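Local coordinates for protein exopolygalacturonase (Yersinia enterocolitica, PDB 2UVE) that probably hydrolyses pectic polygalacturonate from the chain end, as an exo-acting glycosidase of family 28 built on a right-handed parallel beta-helix, at residues 431-436 with 458-463; 293-298 with 374-379; 122-127 with 148-153; 342-347 with 368-373. All blocks are in the same frame, centred on the assembly; numbering follows the deposited sequence.

In the fold
Contacts 1, 2 and 4 are partly buried and belong to the parallel beta-helix of the family 28 hydrolase, whereas contact 3 lies in the fibronectin type III-like domain, its centre about 43 Å from that of contact 2. Contacts 1 and 4, with none of their touching residues exposed, join successive coils in parallel register through backbone bonds and buried apolar side chains. Contact 2 instead joins two loops by polar atoms; it shares a nickel ion with contact 1 and touches it where Tyr375 meets Met433. Contact 4 is nested within the loop that contact 2 closes. Contact 3, antiparallel and largely at the surface, relies on backbone and hydroxyl bonds.

Contact 1: residues 431-436 with 458-463; sequences FRMGHG and MYLTDI. With NI (nickel (II) ion), chain C.
Met458 lies alongside Phe431, both side chains pointing the same way. From Met458 CB the chain steps to CG, anti to the carbonyl carbon (chi1 -63°), which packs 3.8 Å from Phe431 CB. It then bends at chi2, bringing Met458 SD 5.2 Å from the Phe431 ring centroid in an oblique Met-aromatic contact. Met458 CE ends 3.8 Å from Phe431 CD2. Beside them, Tyr459 N bonds to Phe431 O at 2.8 Å. Thr461 OG1 donates to Arg432 O at 2.6 Å, in the carbonyl plane. Leu460 CD1 sits over one face of the Arg432 guanidinium, toward its rim, 3.7 Å from NH2; Asp399 and Glu285 form its salt bridges. Asp462 N bonds to Gly434 O, and the Asp462 carboxylate lies beside the His435 ring with planes almost parallel, Asp462 OD2 4.0 Å from His435 CD2. His435 NE2 binds nickel at 2.3 Å, together with Asp376, Gly401 O and three waters. Parallel pairing of Phe431 with Met458, coil on coil, is characteristic of the right-handed parallel beta-helix.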
loop_
_atom_site.group_PDB
_atom_site.type_symbol
_atom_site.label_atom_id
_atom_site.label_comp_id
_atom_site.label_asym_id
_atom_site.label_seq_id
_atom_site.Cartn_x
_atom_site.Cartn_y
_atom_site.Cartn_z
ATOM N N PHE A 431 -3.932 -8.137 4.430
ATOM C CA PHE A 431 -3.558 -8.394 3.029
ATOM C C PHE A 431 -4.247 -9.684 2.606
ATOM O O PHE A 431 -4.032 -10.721 3.266
ATOM C CB PHE A 431 -2.034 -8.497 2.902
ATOM C CG PHE A 431 -1.329 -7.210 3.256
ATOM C CD1 PHE A 431 -1.132 -6.223 2.302
ATOM C CD2 PHE A 431 -0.875 -6.981 4.560
ATOM C CE1 PHE A 431 -0.510 -4.984 2.656
ATOM C CE2 PHE A 431 -0.236 -5.813 4.888
ATOM C CZ PHE A 431 -0.055 -4.795 3.946
ATOM N N ARG A 432 -5.137 -9.635 1.619
ATOM C CA ARG A 432 -5.682 -10.865 1.093
ATOM C C ARG A 432 -4.861 -11.237 -0.172
ATOM O O ARG A 432 -3.686 -11.378 -0.111
ATOM C CB ARG A 432 -7.219 -10.797 0.897
ATOM C CG ARG A 432 -7.889 -12.165 0.738
ATOM C CD ARG A 432 -9.393 -12.053 0.670
ATOM N NE ARG A 432 -10.048 -13.300 0.299
ATOM C CZ ARG A 432 -10.172 -13.793 -0.940
ATOM N NH1 ARG A 432 -9.695 -13.138 -2.013
ATOM N NH2 ARG A 432 -10.795 -14.952 -1.109
ATOM N N MET A 433 -5.470 -11.343 -1.333
ATOM C CA MET A 433 -4.723 -11.722 -2.521
ATOM C C MET A 433 -3.939 -10.526 -2.992
ATOM O O MET A 433 -4.340 -9.383 -2.744
ATOM C CB MET A 433 -5.646 -12.259 -3.605
ATOM C CG MET A 433 -6.323 -13.581 -3.176
ATOM S SD MET A 433 -7.047 -14.442 -4.552
ATOM C CE MET A 433 -5.589 -15.099 -5.395
ATOM N N GLY A 434 -2.797 -10.799 -3.653
ATOM C CA GLY A 434 -1.974 -9.742 -4.202
ATOM C C GLY A 434 -0.598 -10.310 -4.474
ATOM O O GLY A 434 -0.308 -11.386 -4.007
ATOM N N HIS A 435 0.256 -9.604 -5.210
ATOM C CA HIS A 435 1.547 -10.193 -5.607
ATOM C C HIS A 435 2.615 -10.092 -4.505
ATOM O O HIS A 435 3.658 -10.704 -4.594
ATOM C CB HIS A 435 2.049 -9.552 -6.909
ATOM C CG HIS A 435 1.214 -9.901 -8.088
ATOM N ND1 HIS A 435 1.586 -9.607 -9.388
ATOM C CD2 HIS A 435 0.038 -10.557 -8.172
ATOM C CE1 HIS A 435 0.654 -10.041 -10.214
ATOM N NE2 HIS A 435 -0.298 -10.612 -9.503
ATOM N N GLY A 436 2.334 -9.329 -3.461
ATOM C CA GLY A 436 3.277 -9.177 -2.383
ATOM C C GLY A 436 2.639 -8.152 -1.538
ATOM O O GLY A 436 2.098 -7.181 -2.042
ATOM N N MET A 458 -1.631 -11.423 6.832
ATOM C CA MET A 458 -1.674 -11.806 5.403
ATOM C C MET A 458 -2.347 -13.177 5.182
ATOM O O MET A 458 -2.036 -14.160 5.865
ATOM C CB MET A 458 -0.255 -11.863 4.821
ATOM C CG MET A 458 0.524 -10.527 4.817
ATOM S SD MET A 458 1.090 -9.929 6.438
ATOM C CE MET A 458 2.261 -8.648 5.899
ATOM N N TYR A 459 -3.285 -13.253 4.244
ATOM C CA TYR A 459 -3.996 -14.494 3.978
ATOM C C TYR A 459 -4.240 -14.586 2.502
ATOM O O TYR A 459 -4.956 -13.730 1.966
ATOM C CB TYR A 459 -5.330 -14.526 4.750
ATOM C CG TYR A 459 -6.204 -15.687 4.407
ATOM C CD1 TYR A 459 -5.825 -16.974 4.739
ATOM C CD2 TYR A 459 -7.441 -15.494 3.778
ATOM C CE1 TYR A 459 -6.621 -18.082 4.409
ATOM C CE2 TYR A 459 -8.263 -16.587 3.487
ATOM C CZ TYR A 459 -7.835 -17.871 3.804
ATOM O OH TYR A 459 -8.610 -18.967 3.498
ATOM N N LEU A 460 -3.611 -15.596 1.869
ATOM C CA LEU A 460 -3.710 -15.906 0.416
ATOM C C LEU A 460 -2.829 -15.045 -0.482
ATOM O O LEU A 460 -2.808 -15.230 -1.711
ATOM C CB LEU A 460 -5.146 -15.851 -0.130
ATOM C CG LEU A 460 -6.186 -16.736 0.552
ATOM C CD1 LEU A 460 -7.548 -16.448 -0.069
ATOM C CD2 LEU A 460 -5.815 -18.239 0.505
ATOM N N THR A 461 -2.177 -14.063 0.138
ATOM C CA THR A 461 -1.204 -13.197 -0.546
ATOM C C THR A 461 -0.070 -14.040 -1.143
ATOM O O THR A 461 0.311 -15.082 -0.588
ATOM C CB THR A 461 -0.616 -12.153 0.453
ATOM O OG1 THR A 461 -1.596 -11.837 1.452
ATOM C CG2 THR A 461 -0.232 -10.874 -0.251
ATOM N N ASP A 462 0.509 -13.587 -2.246
ATOM C CA ASP A 462 1.602 -14.351 -2.850
ATOM C C ASP A 462 2.841 -14.439 -1.946
ATOM O O ASP A 462 3.411 -15.508 -1.762
ATOM C CB ASP A 462 2.004 -13.760 -4.194
ATOM C CG ASP A 462 1.093 -14.164 -5.322
ATOM O OD1 ASP A 462 0.034 -14.806 -5.144
ATOM O OD2 ASP A 462 1.472 -13.820 -6.438
ATOM N N ILE A 463 3.253 -13.308 -1.401
ATOM C CA ILE A 463 4.556 -13.159 -0.759
ATOM C C ILE A 463 4.345 -12.126 0.346
ATOM O O ILE A 463 3.597 -11.198 0.135
ATOM C CB ILE A 463 5.620 -12.646 -1.818
ATOM C CG1 ILE A 463 5.859 -13.693 -2.917
ATOM C CG2 ILE A 463 6.964 -12.262 -1.172
ATOM C CD1 ILE A 463 6.426 -13.128 -4.178
HETATM NI NI NI C . -2.572 -10.579 -9.973
HETATM O O HOH W 1 -2.470 -13.941 -3.922
HETATM O O HOH W 2 3.885 -12.699 -6.747
HETATM O O HOH W 3 -2.456 -12.774 -10.149
HETATM O O HOH W 4 -1.969 -10.436 -12.108
HETATM O O HOH W 5 -3.264 -10.567 -7.714
#

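Contact 2: residues 293-298 with 374-379; sequences YVASKN and TYDANN. With NI (nickel (II) ion), chain C; SO4 (sulfate ion), chain I.
The Tyr293 ring runs past the carbonyl of Tyr375, Tyr293 CD2 to Tyr375 O 3.3 Å, with Thr374 C near the ring plane at its edge. Tyr293 also bonds through its backbone to both Tyr375 and Asp376: its N reaches Tyr375 O at 2.8 Å, and Asp376 N gives to Tyr293 O at 2.9 Å. A cis peptide precedes Asp376, whose CB sits over the centre of one face of the Tyr375 ring. This pairing fixes a loop following strand 365-373 of the parallel beta-helix against the loop after strand 289-293. CG of Asp376, anti to its backbone N (chi1 -164°), carries OD2 to the nickel ion at 2.1 Å; OD1 takes a bond from a nickel-bound water and lies 3.7 Å from Ala295 CB. Asn378 ND2 comes within 3.0 Å of Ser296 O, at an angle too poor for a hydrogen bond, and bonds instead to Tyr326 OH. One water bridges Val294 O, Ser296 N and Asn378 N.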
loop_
_atom_site.group_PDB
_atom_site.type_symbol
_atom_site.label_atom_id
_atom_site.label_comp_id
_atom_site.label_asym_id
_atom_site.label_seq_id
_atom_site.Cartn_x
_atom_site.Cartn_y
_atom_site.Cartn_z
ATOM N N TYR A 293 -12.173 -9.563 -11.303
ATOM C CA TYR A 293 -11.819 -8.926 -12.588
ATOM C C TYR A 293 -10.932 -9.843 -13.398
ATOM O O TYR A 293 -10.052 -10.553 -12.849
ATOM C CB TYR A 293 -11.198 -7.499 -12.392
ATOM C CG TYR A 293 -12.189 -6.628 -11.660
ATOM C CD1 TYR A 293 -13.333 -6.171 -12.297
ATOM C CD2 TYR A 293 -12.043 -6.357 -10.295
ATOM C CE1 TYR A 293 -14.305 -5.416 -11.595
ATOM C CE2 TYR A 293 -12.968 -5.590 -9.607
ATOM C CZ TYR A 293 -14.118 -5.163 -10.241
ATOM O OH TYR A 293 -15.068 -4.424 -9.535
ATOM N N VAL A 294 -11.202 -9.867 -14.701
ATOM C CA VAL A 294 -10.475 -10.766 -15.571
ATOM C C VAL A 294 -8.973 -10.413 -15.520
ATOM O O VAL A 294 -8.621 -9.208 -15.487
ATOM C CB VAL A 294 -11.105 -10.734 -17.047
ATOM C CG1 VAL A 294 -10.862 -9.350 -17.757
ATOM C CG2 VAL A 294 -10.593 -11.934 -17.859
ATOM N N ALA A 295 -8.126 -11.446 -15.406
ATOM C CA ALA A 295 -6.648 -11.347 -15.505
ATOM C C ALA A 295 -6.236 -11.341 -16.985
ATOM O O ALA A 295 -6.279 -12.360 -17.660
ATOM C CB ALA A 295 -5.927 -12.485 -14.736
ATOM N N SER A 296 -5.864 -10.182 -17.514
ATOM C CA SER A 296 -5.584 -10.147 -18.951
ATOM C C SER A 296 -4.088 -10.009 -19.290
ATOM O O SER A 296 -3.192 -10.060 -18.408
ATOM C CB SER A 296 -6.449 -9.059 -19.590
ATOM O OG SER A 296 -6.355 -9.079 -21.015
ATOM N N LYS A 297 -3.807 -9.874 -20.579
ATOM C CA LYS A 297 -2.447 -9.565 -21.071
ATOM C C LYS A 297 -2.577 -8.710 -22.326
ATOM O O LYS A 297 -3.694 -8.489 -22.797
ATOM C CB LYS A 297 -1.582 -10.812 -21.296
ATOM C CG LYS A 297 -2.246 -11.900 -22.092
ATOM C CD LYS A 297 -1.234 -12.990 -22.368
ATOM C CE LYS A 297 -1.909 -14.213 -22.931
ATOM N NZ LYS A 297 -0.945 -15.334 -23.096
ATOM N N ASN A 298 -1.465 -8.196 -22.837
ATOM C CA ASN A 298 -1.553 -7.266 -23.968
ATOM C C ASN A 298 -2.267 -7.833 -25.188
ATOM O O ASN A 298 -2.982 -7.124 -25.846
ATOM C CB ASN A 298 -0.185 -6.603 -24.292
ATOM C CG ASN A 298 0.802 -7.533 -24.984
ATOM O OD1 ASN A 298 0.501 -8.119 -26.009
ATOM N ND2 ASN A 298 1.996 -7.607 -24.466
ATOM N N THR A 374 -9.549 -5.259 -6.339
ATOM C CA THR A 374 -9.065 -5.135 -7.729
ATOM C C THR A 374 -8.475 -6.396 -8.315
ATOM O O THR A 374 -8.018 -6.383 -9.429
ATOM C CB THR A 374 -8.089 -3.957 -7.925
ATOM O OG1 THR A 374 -6.812 -4.235 -7.316
ATOM C CG2 THR A 374 -8.667 -2.683 -7.351
ATOM N N TYR A 375 -8.563 -7.500 -7.602
ATOM C CA TYR A 375 -8.221 -8.837 -8.153
ATOM C C TYR A 375 -9.129 -9.201 -9.357
ATOM O O TYR A 375 -10.344 -9.049 -9.259
ATOM C CB TYR A 375 -8.357 -9.912 -7.062
ATOM C CG TYR A 375 -7.846 -11.239 -7.491
ATOM C CD1 TYR A 375 -6.472 -11.522 -7.486
ATOM C CD2 TYR A 375 -8.730 -12.214 -7.946
ATOM C CE1 TYR A 375 -6.005 -12.769 -7.928
ATOM C CE2 TYR A 375 -8.283 -13.439 -8.382
ATOM C CZ TYR A 375 -6.933 -13.719 -8.371
ATOM O OH TYR A 375 -6.542 -14.960 -8.831
ATOM N N ASP A 376 -8.573 -9.637 -10.500
ATOM C CA ASP A 376 -7.127 -9.723 -10.756
ATOM C C ASP A 376 -6.808 -8.791 -11.956
ATOM O O ASP A 376 -6.315 -9.236 -12.966
ATOM C CB ASP A 376 -6.733 -11.192 -11.057
ATOM C CG ASP A 376 -5.261 -11.428 -10.941
ATOM O OD1 ASP A 376 -4.749 -12.525 -11.261
ATOM O OD2 ASP A 376 -4.575 -10.490 -10.508
ATOM N N ALA A 377 -7.175 -7.511 -11.873
ATOM C CA ALA A 377 -6.820 -6.500 -12.897
ATOM C C ALA A 377 -5.280 -6.386 -13.085
ATOM O O ALA A 377 -4.517 -6.074 -12.122
ATOM C CB ALA A 377 -7.387 -5.119 -12.495
ATOM N N ASN A 378 -4.844 -6.645 -14.320
ATOM C CA ASN A 378 -3.447 -6.636 -14.688
ATOM C C ASN A 378 -2.824 -5.275 -14.398
ATOM O O ASN A 378 -3.298 -4.248 -14.891
ATOM C CB ASN A 378 -3.253 -7.048 -16.145
ATOM C CG ASN A 378 -1.823 -7.527 -16.436
ATOM O OD1 ASN A 378 -1.035 -7.835 -15.529
ATOM N ND2 ASN A 378 -1.507 -7.631 -17.693
ATOM N N ASN A 379 -1.773 -5.313 -13.573
ATOM C CA ASN A 379 -1.061 -4.160 -12.965
ATOM C C ASN A 379 -1.870 -3.326 -11.961
ATOM O O ASN A 379 -1.488 -2.193 -11.621
ATOM C CB ASN A 379 -0.364 -3.312 -14.049
ATOM C CG ASN A 379 0.371 -4.199 -15.076
ATOM O OD1 ASN A 379 -0.101 -4.386 -16.207
ATOM N ND2 ASN A 379 1.443 -4.848 -14.628
HETATM NI NI NI C . -2.572 -10.579 -9.973
HETATM S S SO4 I . 2.780 -8.240 -16.220
HETATM O O1 SO4 I . 1.920 -9.309 -15.689
HETATM O O2 SO4 I . 4.167 -8.707 -16.248
HETATM O O3 SO4 I . 2.308 -7.825 -17.559
HETATM O O4 SO4 I . 2.754 -7.071 -15.345
HETATM O O HOH W 6 -6.605 -7.722 -16.278
HETATM O O HOH W 3 -2.456 -12.774 -10.149
HETATM O O HOH W 4 -1.969 -10.436 -12.108
HETATM O O HOH W 5 -3.264 -10.567 -7.714
#

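Contact 3: residues 122-127 with 148-153; sequences PETSYQ and AKTSAK
Glu123 and Ala152 meet at one end of this antiparallel pairing, and Tyr126 and Ala148 at the other. In the backbone, Tyr126 and Ala148 make a hydrogen-bonded pair: Tyr126 N gives to Ala148 O, and Ala148 N to Tyr126 O, each at 2.9 Å. Next to them Ser125 and Lys149 form a non-hydrogen-bonded pair, their CA atoms 4.2 Å apart. Thr150 N then reaches Thr124 O at 3.2 Å, and Glu123 N bonds to Ser151 O at 3.1 Å.

A threonine hydroxyl stands in for a carbonyl where the strands leave regular pairing. OG1 of Thr150 sits between its backbone N and carbonyl carbon (chi1 49°), which directs it across to accept from Thr124 N at 2.9 Å; it also bonds to Lys121 O. Thr124 OG1 in turn donates to Pro122 O, and the phenol OH of Tyr126 bonds to Lys121 N.

In van der Waals contact, the Thr150 and Tyr126 side chains cross at an angle, Thr150 CG2 4.1 Å from Tyr126 CE2. Glu123 lays CG and CD along Ala152, with CD 3.6 Å from Ala152 CB. The extended Lys149 chain packs CD against Ser125 OG and CE against Glu123 O.

Backbone and hydroxyl bonds thus carry this hairpin at the edge of the fibronectin type III-like sheet, and the opposite charges of Glu123 and Lys149, whose OE2 and NZ are 5.6 Å apart, probably add only a weak attraction.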
loop_
_atom_site.group_PDB
_atom_site.type_symbol
_atom_site.label_atom_id
_atom_site.label_comp_id
_atom_site.label_asym_id
_atom_site.label_seq_id
_atom_site.Cartn_x
_atom_site.Cartn_y
_atom_site.Cartn_z
ATOM N N PRO A 122 -16.618 21.073 16.873
ATOM C CA PRO A 122 -15.738 21.847 15.978
ATOM C C PRO A 122 -14.819 22.860 16.684
ATOM O O PRO A 122 -15.199 23.430 17.713
ATOM C CB PRO A 122 -16.711 22.535 15.010
ATOM C CG PRO A 122 -18.013 21.831 15.188
ATOM C CD PRO A 122 -18.037 21.332 16.606
ATOM N N GLU A 123 -13.608 23.017 16.144
ATOM C CA GLU A 123 -12.543 23.907 16.660
ATOM C C GLU A 123 -12.270 23.808 18.166
ATOM O O GLU A 123 -12.223 24.828 18.862
ATOM C CB GLU A 123 -12.834 25.363 16.283
ATOM C CG GLU A 123 -12.969 25.579 14.817
ATOM C CD GLU A 123 -13.125 27.039 14.466
ATOM O OE1 GLU A 123 -14.261 27.576 14.585
ATOM O OE2 GLU A 123 -12.114 27.635 14.042
ATOM N N THR A 124 -12.061 22.585 18.650
ATOM C CA THR A 124 -11.961 22.301 20.072
ATOM C C THR A 124 -10.699 21.493 20.308
ATOM O O THR A 124 -10.454 20.518 19.605
ATOM C CB THR A 124 -13.236 21.512 20.569
ATOM O OG1 THR A 124 -14.419 22.252 20.237
ATOM C CG2 THR A 124 -13.198 21.238 22.093
ATOM N N SER A 125 -9.891 21.901 21.284
ATOM C CA SER A 125 -8.714 21.138 21.667
ATOM C C SER A 125 -9.127 20.002 22.604
ATOM O O SER A 125 -10.062 20.149 23.399
ATOM C CB SER A 125 -7.667 22.018 22.358
ATOM O OG SER A 125 -7.085 22.951 21.469
ATOM N N TYR A 126 -8.436 18.869 22.470
ATOM C CA TYR A 126 -8.629 17.692 23.308
ATOM C C TYR A 126 -7.240 17.233 23.590
ATOM O O TYR A 126 -6.394 17.343 22.727
ATOM C CB TYR A 126 -9.398 16.600 22.563
ATOM C CG TYR A 126 -10.796 17.031 22.216
ATOM C CD1 TYR A 126 -11.833 16.918 23.161
ATOM C CD2 TYR A 126 -11.074 17.612 20.974
ATOM C CE1 TYR A 126 -13.117 17.370 22.859
ATOM C CE2 TYR A 126 -12.321 18.029 20.662
ATOM C CZ TYR A 126 -13.356 17.913 21.616
ATOM O OH TYR A 126 -14.617 18.341 21.312
ATOM N N GLN A 127 -7.002 16.775 24.809
ATOM C CA GLN A 127 -5.742 16.169 25.212
ATOM C C GLN A 127 -5.953 14.646 25.193
ATOM O O GLN A 127 -7.071 14.190 25.392
ATOM C CB GLN A 127 -5.293 16.724 26.589
ATOM C CG GLN A 127 -3.960 16.207 27.114
ATOM C CD GLN A 127 -4.105 15.021 28.100
ATOM O OE1 GLN A 127 -3.196 14.749 28.884
ATOM N NE2 GLN A 127 -5.254 14.334 28.075
ATOM N N ALA A 148 -4.663 17.940 20.455
ATOM C CA ALA A 148 -5.056 17.977 19.061
ATOM C C ALA A 148 -6.391 18.695 18.951
ATOM O O ALA A 148 -7.222 18.613 19.841
ATOM C CB ALA A 148 -5.170 16.555 18.500
ATOM N N LYS A 149 -6.597 19.373 17.832
ATOM C CA LYS A 149 -7.750 20.242 17.665
ATOM C C LYS A 149 -8.515 19.898 16.400
ATOM O O LYS A 149 -7.943 19.780 15.302
ATOM C CB LYS A 149 -7.285 21.709 17.662
ATOM C CG LYS A 149 -8.365 22.766 17.479
ATOM C CD LYS A 149 -7.779 24.128 17.818
ATOM C CE LYS A 149 -8.714 25.235 17.369
ATOM N NZ LYS A 149 -8.517 26.506 18.146
ATOM N N THR A 150 -9.811 19.723 16.572
ATOM C CA THR A 150 -10.716 19.532 15.460
ATOM C C THR A 150 -10.728 20.789 14.613
ATOM O O THR A 150 -10.413 21.892 15.084
ATOM C CB THR A 150 -12.153 19.288 15.943
ATOM O OG1 THR A 150 -12.489 20.288 16.905
ATOM C CG2 THR A 150 -12.265 17.905 16.589
ATOM N N SER A 151 -11.111 20.615 13.362
ATOM C CA SER A 151 -11.166 21.714 12.442
ATOM C C SER A 151 -12.526 22.393 12.550
ATOM O O SER A 151 -13.449 21.894 13.239
ATOM C CB SER A 151 -10.903 21.197 11.010
ATOM O OG SER A 151 -11.917 20.313 10.591
ATOM N N ALA A 152 -12.649 23.521 11.857
ATOM C CA ALA A 152 -13.936 24.183 11.704
ATOM C C ALA A 152 -14.750 23.386 10.729
ATOM O O ALA A 152 -14.198 22.757 9.824
ATOM C CB ALA A 152 -13.744 25.604 11.187
ATOM N N LYS A 153 -16.068 23.411 10.914
ATOM C CA LYS A 153 -17.010 22.834 9.964
ATOM C C LYS A 153 -16.797 23.457 8.590
ATOM O O LYS A 153 -16.850 24.684 8.465
ATOM C CB LYS A 153 -18.443 23.088 10.464
ATOM C CG LYS A 153 -19.500 23.017 9.392
ATOM C CD LYS A 153 -20.074 21.604 9.282
ATOM C CE LYS A 153 -20.580 21.328 7.896
ATOM N NZ LYS A 153 -21.328 20.041 7.923
#

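Contact 4: residues 342-347 with 368-373; sequences VYLAGF and NGLIHQ. With SO4 (sulfate ion), chain K; SO4 (sulfate ion), chain P.
Ala345 and Asn368 pair in parallel on neighbouring coils of the right-handed beta-helix, their side chains on the same face. Backbone bonds set the register. Asn368 N gives to Leu344 O at 2.7 Å, Asn368 O accepts from Gly346 N at 3.1 Å, and beyond the turn Ile371 N bonds to Phe347 O at 2.9 Å. Both Gly346 and Gly369 have positive phi, which favours glycine, as the two chains bend together between their strands.

Side-chain polarity gathers at the Ala345 face. CG of Asn368 lies anti to its backbone N (chi1 167°), and ND2 donates to Tyr343 OH at 2.8 Å, the hydroxyl lying 19° out of the amide plane. The Tyr343 ring and that amide are turned 57° apart, and the same hydroxyl donates to a sulfate ion.

Apolar packing fills the other side, where Leu344, Phe347 and Leu370 gather on Ile357. Leu370 CD1 touches Leu344 CB, while CD2 of Leu370 sits over the centre of the Phe347 ring, 3.5 Å from its centroid, in a CH-pi contact.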
loop_
_atom_site.group_PDB
_atom_site.type_symbol
_atom_site.label_atom_id
_atom_site.label_comp_id
_atom_site.label_asym_id
_atom_site.label_seq_id
_atom_site.Cartn_x
_atom_site.Cartn_y
_atom_site.Cartn_z
ATOM N N VAL A 342 -1.450 14.390 2.462
ATOM C CA VAL A 342 -2.537 13.700 1.787
ATOM C C VAL A 342 -3.219 12.758 2.803
ATOM O O VAL A 342 -2.543 11.963 3.452
ATOM C CB VAL A 342 -2.027 12.834 0.620
ATOM C CG1 VAL A 342 -3.194 12.051 -0.065
ATOM C CG2 VAL A 342 -1.300 13.691 -0.401
ATOM N N TYR A 343 -4.529 12.862 2.935
ATOM C CA TYR A 343 -5.273 11.889 3.711
ATOM C C TYR A 343 -6.310 11.149 2.831
ATOM O O TYR A 343 -7.194 11.765 2.220
ATOM C CB TYR A 343 -5.896 12.562 4.933
ATOM C CG TYR A 343 -6.696 11.646 5.848
ATOM C CD1 TYR A 343 -6.059 10.705 6.653
ATOM C CD2 TYR A 343 -8.093 11.767 5.934
ATOM C CE1 TYR A 343 -6.774 9.870 7.483
ATOM C CE2 TYR A 343 -8.833 10.950 6.819
ATOM C CZ TYR A 343 -8.157 9.998 7.563
ATOM O OH TYR A 343 -8.833 9.181 8.421
ATOM N N LEU A 344 -6.140 9.820 2.747
ATOM C CA LEU A 344 -7.084 8.935 2.044
ATOM C C LEU A 344 -7.784 8.049 3.089
ATOM O O LEU A 344 -7.120 7.377 3.895
ATOM C CB LEU A 344 -6.328 8.069 1.014
ATOM C CG LEU A 344 -5.332 8.833 0.093
ATOM C CD1 LEU A 344 -4.585 7.860 -0.776
ATOM C CD2 LEU A 344 -6.022 9.888 -0.798
ATOM N N ALA A 345 -9.107 8.060 3.117
ATOM C CA ALA A 345 -9.786 7.246 4.133
ATOM C C ALA A 345 -11.137 6.688 3.696
ATOM O O ALA A 345 -11.852 7.315 2.929
ATOM C CB ALA A 345 -9.895 7.983 5.490
ATOM N N GLY A 346 -11.436 5.472 4.150
ATOM C CA GLY A 346 -12.763 4.889 4.033
ATOM C C GLY A 346 -13.201 4.291 2.716
ATOM O O GLY A 346 -13.946 3.341 2.718
ATOM N N PHE A 347 -12.722 4.810 1.592
ATOM C CA PHE A 347 -13.306 4.460 0.283
ATOM C C PHE A 347 -12.925 3.097 -0.267
ATOM O O PHE A 347 -11.903 2.541 0.131
ATOM C CB PHE A 347 -13.154 5.598 -0.779
ATOM C CG PHE A 347 -11.727 5.956 -1.122
ATOM C CD1 PHE A 347 -11.003 5.194 -2.035
ATOM C CD2 PHE A 347 -11.120 7.071 -0.560
ATOM C CE1 PHE A 347 -9.669 5.521 -2.357
ATOM C CE2 PHE A 347 -9.780 7.420 -0.872
ATOM C CZ PHE A 347 -9.053 6.656 -1.782
ATOM N N ASN A 368 -5.980 5.407 5.305
ATOM C CA ASN A 368 -6.618 4.847 6.518
ATOM C C ASN A 368 -7.939 4.156 6.154
ATOM O O ASN A 368 -8.898 4.826 5.769
ATOM C CB ASN A 368 -6.882 5.983 7.522
ATOM C CG ASN A 368 -7.818 5.570 8.681
ATOM O OD1 ASN A 368 -8.053 4.381 8.927
ATOM N ND2 ASN A 368 -8.409 6.575 9.354
ATOM N N GLY A 369 -7.985 2.834 6.271
ATOM C CA GLY A 369 -9.232 2.090 6.076
ATOM C C GLY A 369 -9.748 2.035 4.653
ATOM O O GLY A 369 -10.980 2.005 4.434
ATOM N N LEU A 370 -8.838 2.081 3.679
ATOM C CA LEU A 370 -9.247 1.900 2.297
ATOM C C LEU A 370 -9.557 0.435 2.054
ATOM O O LEU A 370 -8.969 -0.456 2.673
ATOM C CB LEU A 370 -8.155 2.357 1.326
ATOM C CG LEU A 370 -7.662 3.811 1.429
ATOM C CD1 LEU A 370 -6.633 4.077 0.283
ATOM C CD2 LEU A 370 -8.848 4.703 1.270
ATOM N N ILE A 371 -10.492 0.193 1.146
ATOM C CA ILE A 371 -10.812 -1.174 0.740
ATOM C C ILE A 371 -10.495 -1.345 -0.741
ATOM O O ILE A 371 -11.126 -0.738 -1.573
ATOM C CB ILE A 371 -12.303 -1.498 1.079
ATOM C CG1 ILE A 371 -12.561 -1.281 2.601
ATOM C CG2 ILE A 371 -12.656 -2.894 0.607
ATOM C CD1 ILE A 371 -14.046 -1.085 2.965
ATOM N N HIS A 372 -9.519 -2.193 -1.056
ATOM C CA HIS A 372 -9.069 -2.409 -2.442
ATOM C C HIS A 372 -9.655 -3.726 -2.889
ATOM O O HIS A 372 -9.324 -4.749 -2.315
ATOM C CB HIS A 372 -7.516 -2.472 -2.525
ATOM C CG HIS A 372 -6.843 -1.366 -1.761
ATOM N ND1 HIS A 372 -6.455 -0.189 -2.357
ATOM C CD2 HIS A 372 -6.489 -1.258 -0.452
ATOM C CE1 HIS A 372 -5.928 0.615 -1.441
ATOM N NE2 HIS A 372 -5.936 -0.006 -0.274
ATOM N N GLN A 373 -10.513 -3.689 -3.903
ATOM C CA GLN A 373 -11.070 -4.901 -4.495
ATOM C C GLN A 373 -10.764 -4.854 -5.993
ATOM O O GLN A 373 -11.592 -4.424 -6.814
ATOM C CB GLN A 373 -12.591 -5.009 -4.217
ATOM C CG GLN A 373 -12.977 -5.022 -2.742
ATOM C CD GLN A 373 -14.504 -4.931 -2.501
ATOM O OE1 GLN A 373 -15.251 -4.407 -3.323
ATOM N NE2 GLN A 373 -14.950 -5.431 -1.362
HETATM S S SO4 K . -14.268 -5.835 2.602
HETATM O O1 SO4 K . -15.375 -6.587 3.106
HETATM O O2 SO4 K . -13.036 -6.519 2.636
HETATM O O3 SO4 K . -14.436 -5.637 1.211
HETATM O O4 SO4 K . -14.173 -4.683 3.437
HETATM S S SO4 P . -11.251 11.708 9.977
HETATM O O1 SO4 P . -11.489 12.043 11.395
HETATM O O2 SO4 P . -11.620 10.296 9.743
HETATM O O3 SO4 P . -11.992 12.602 9.031
HETATM O O4 SO4 P . -9.822 11.850 9.748
#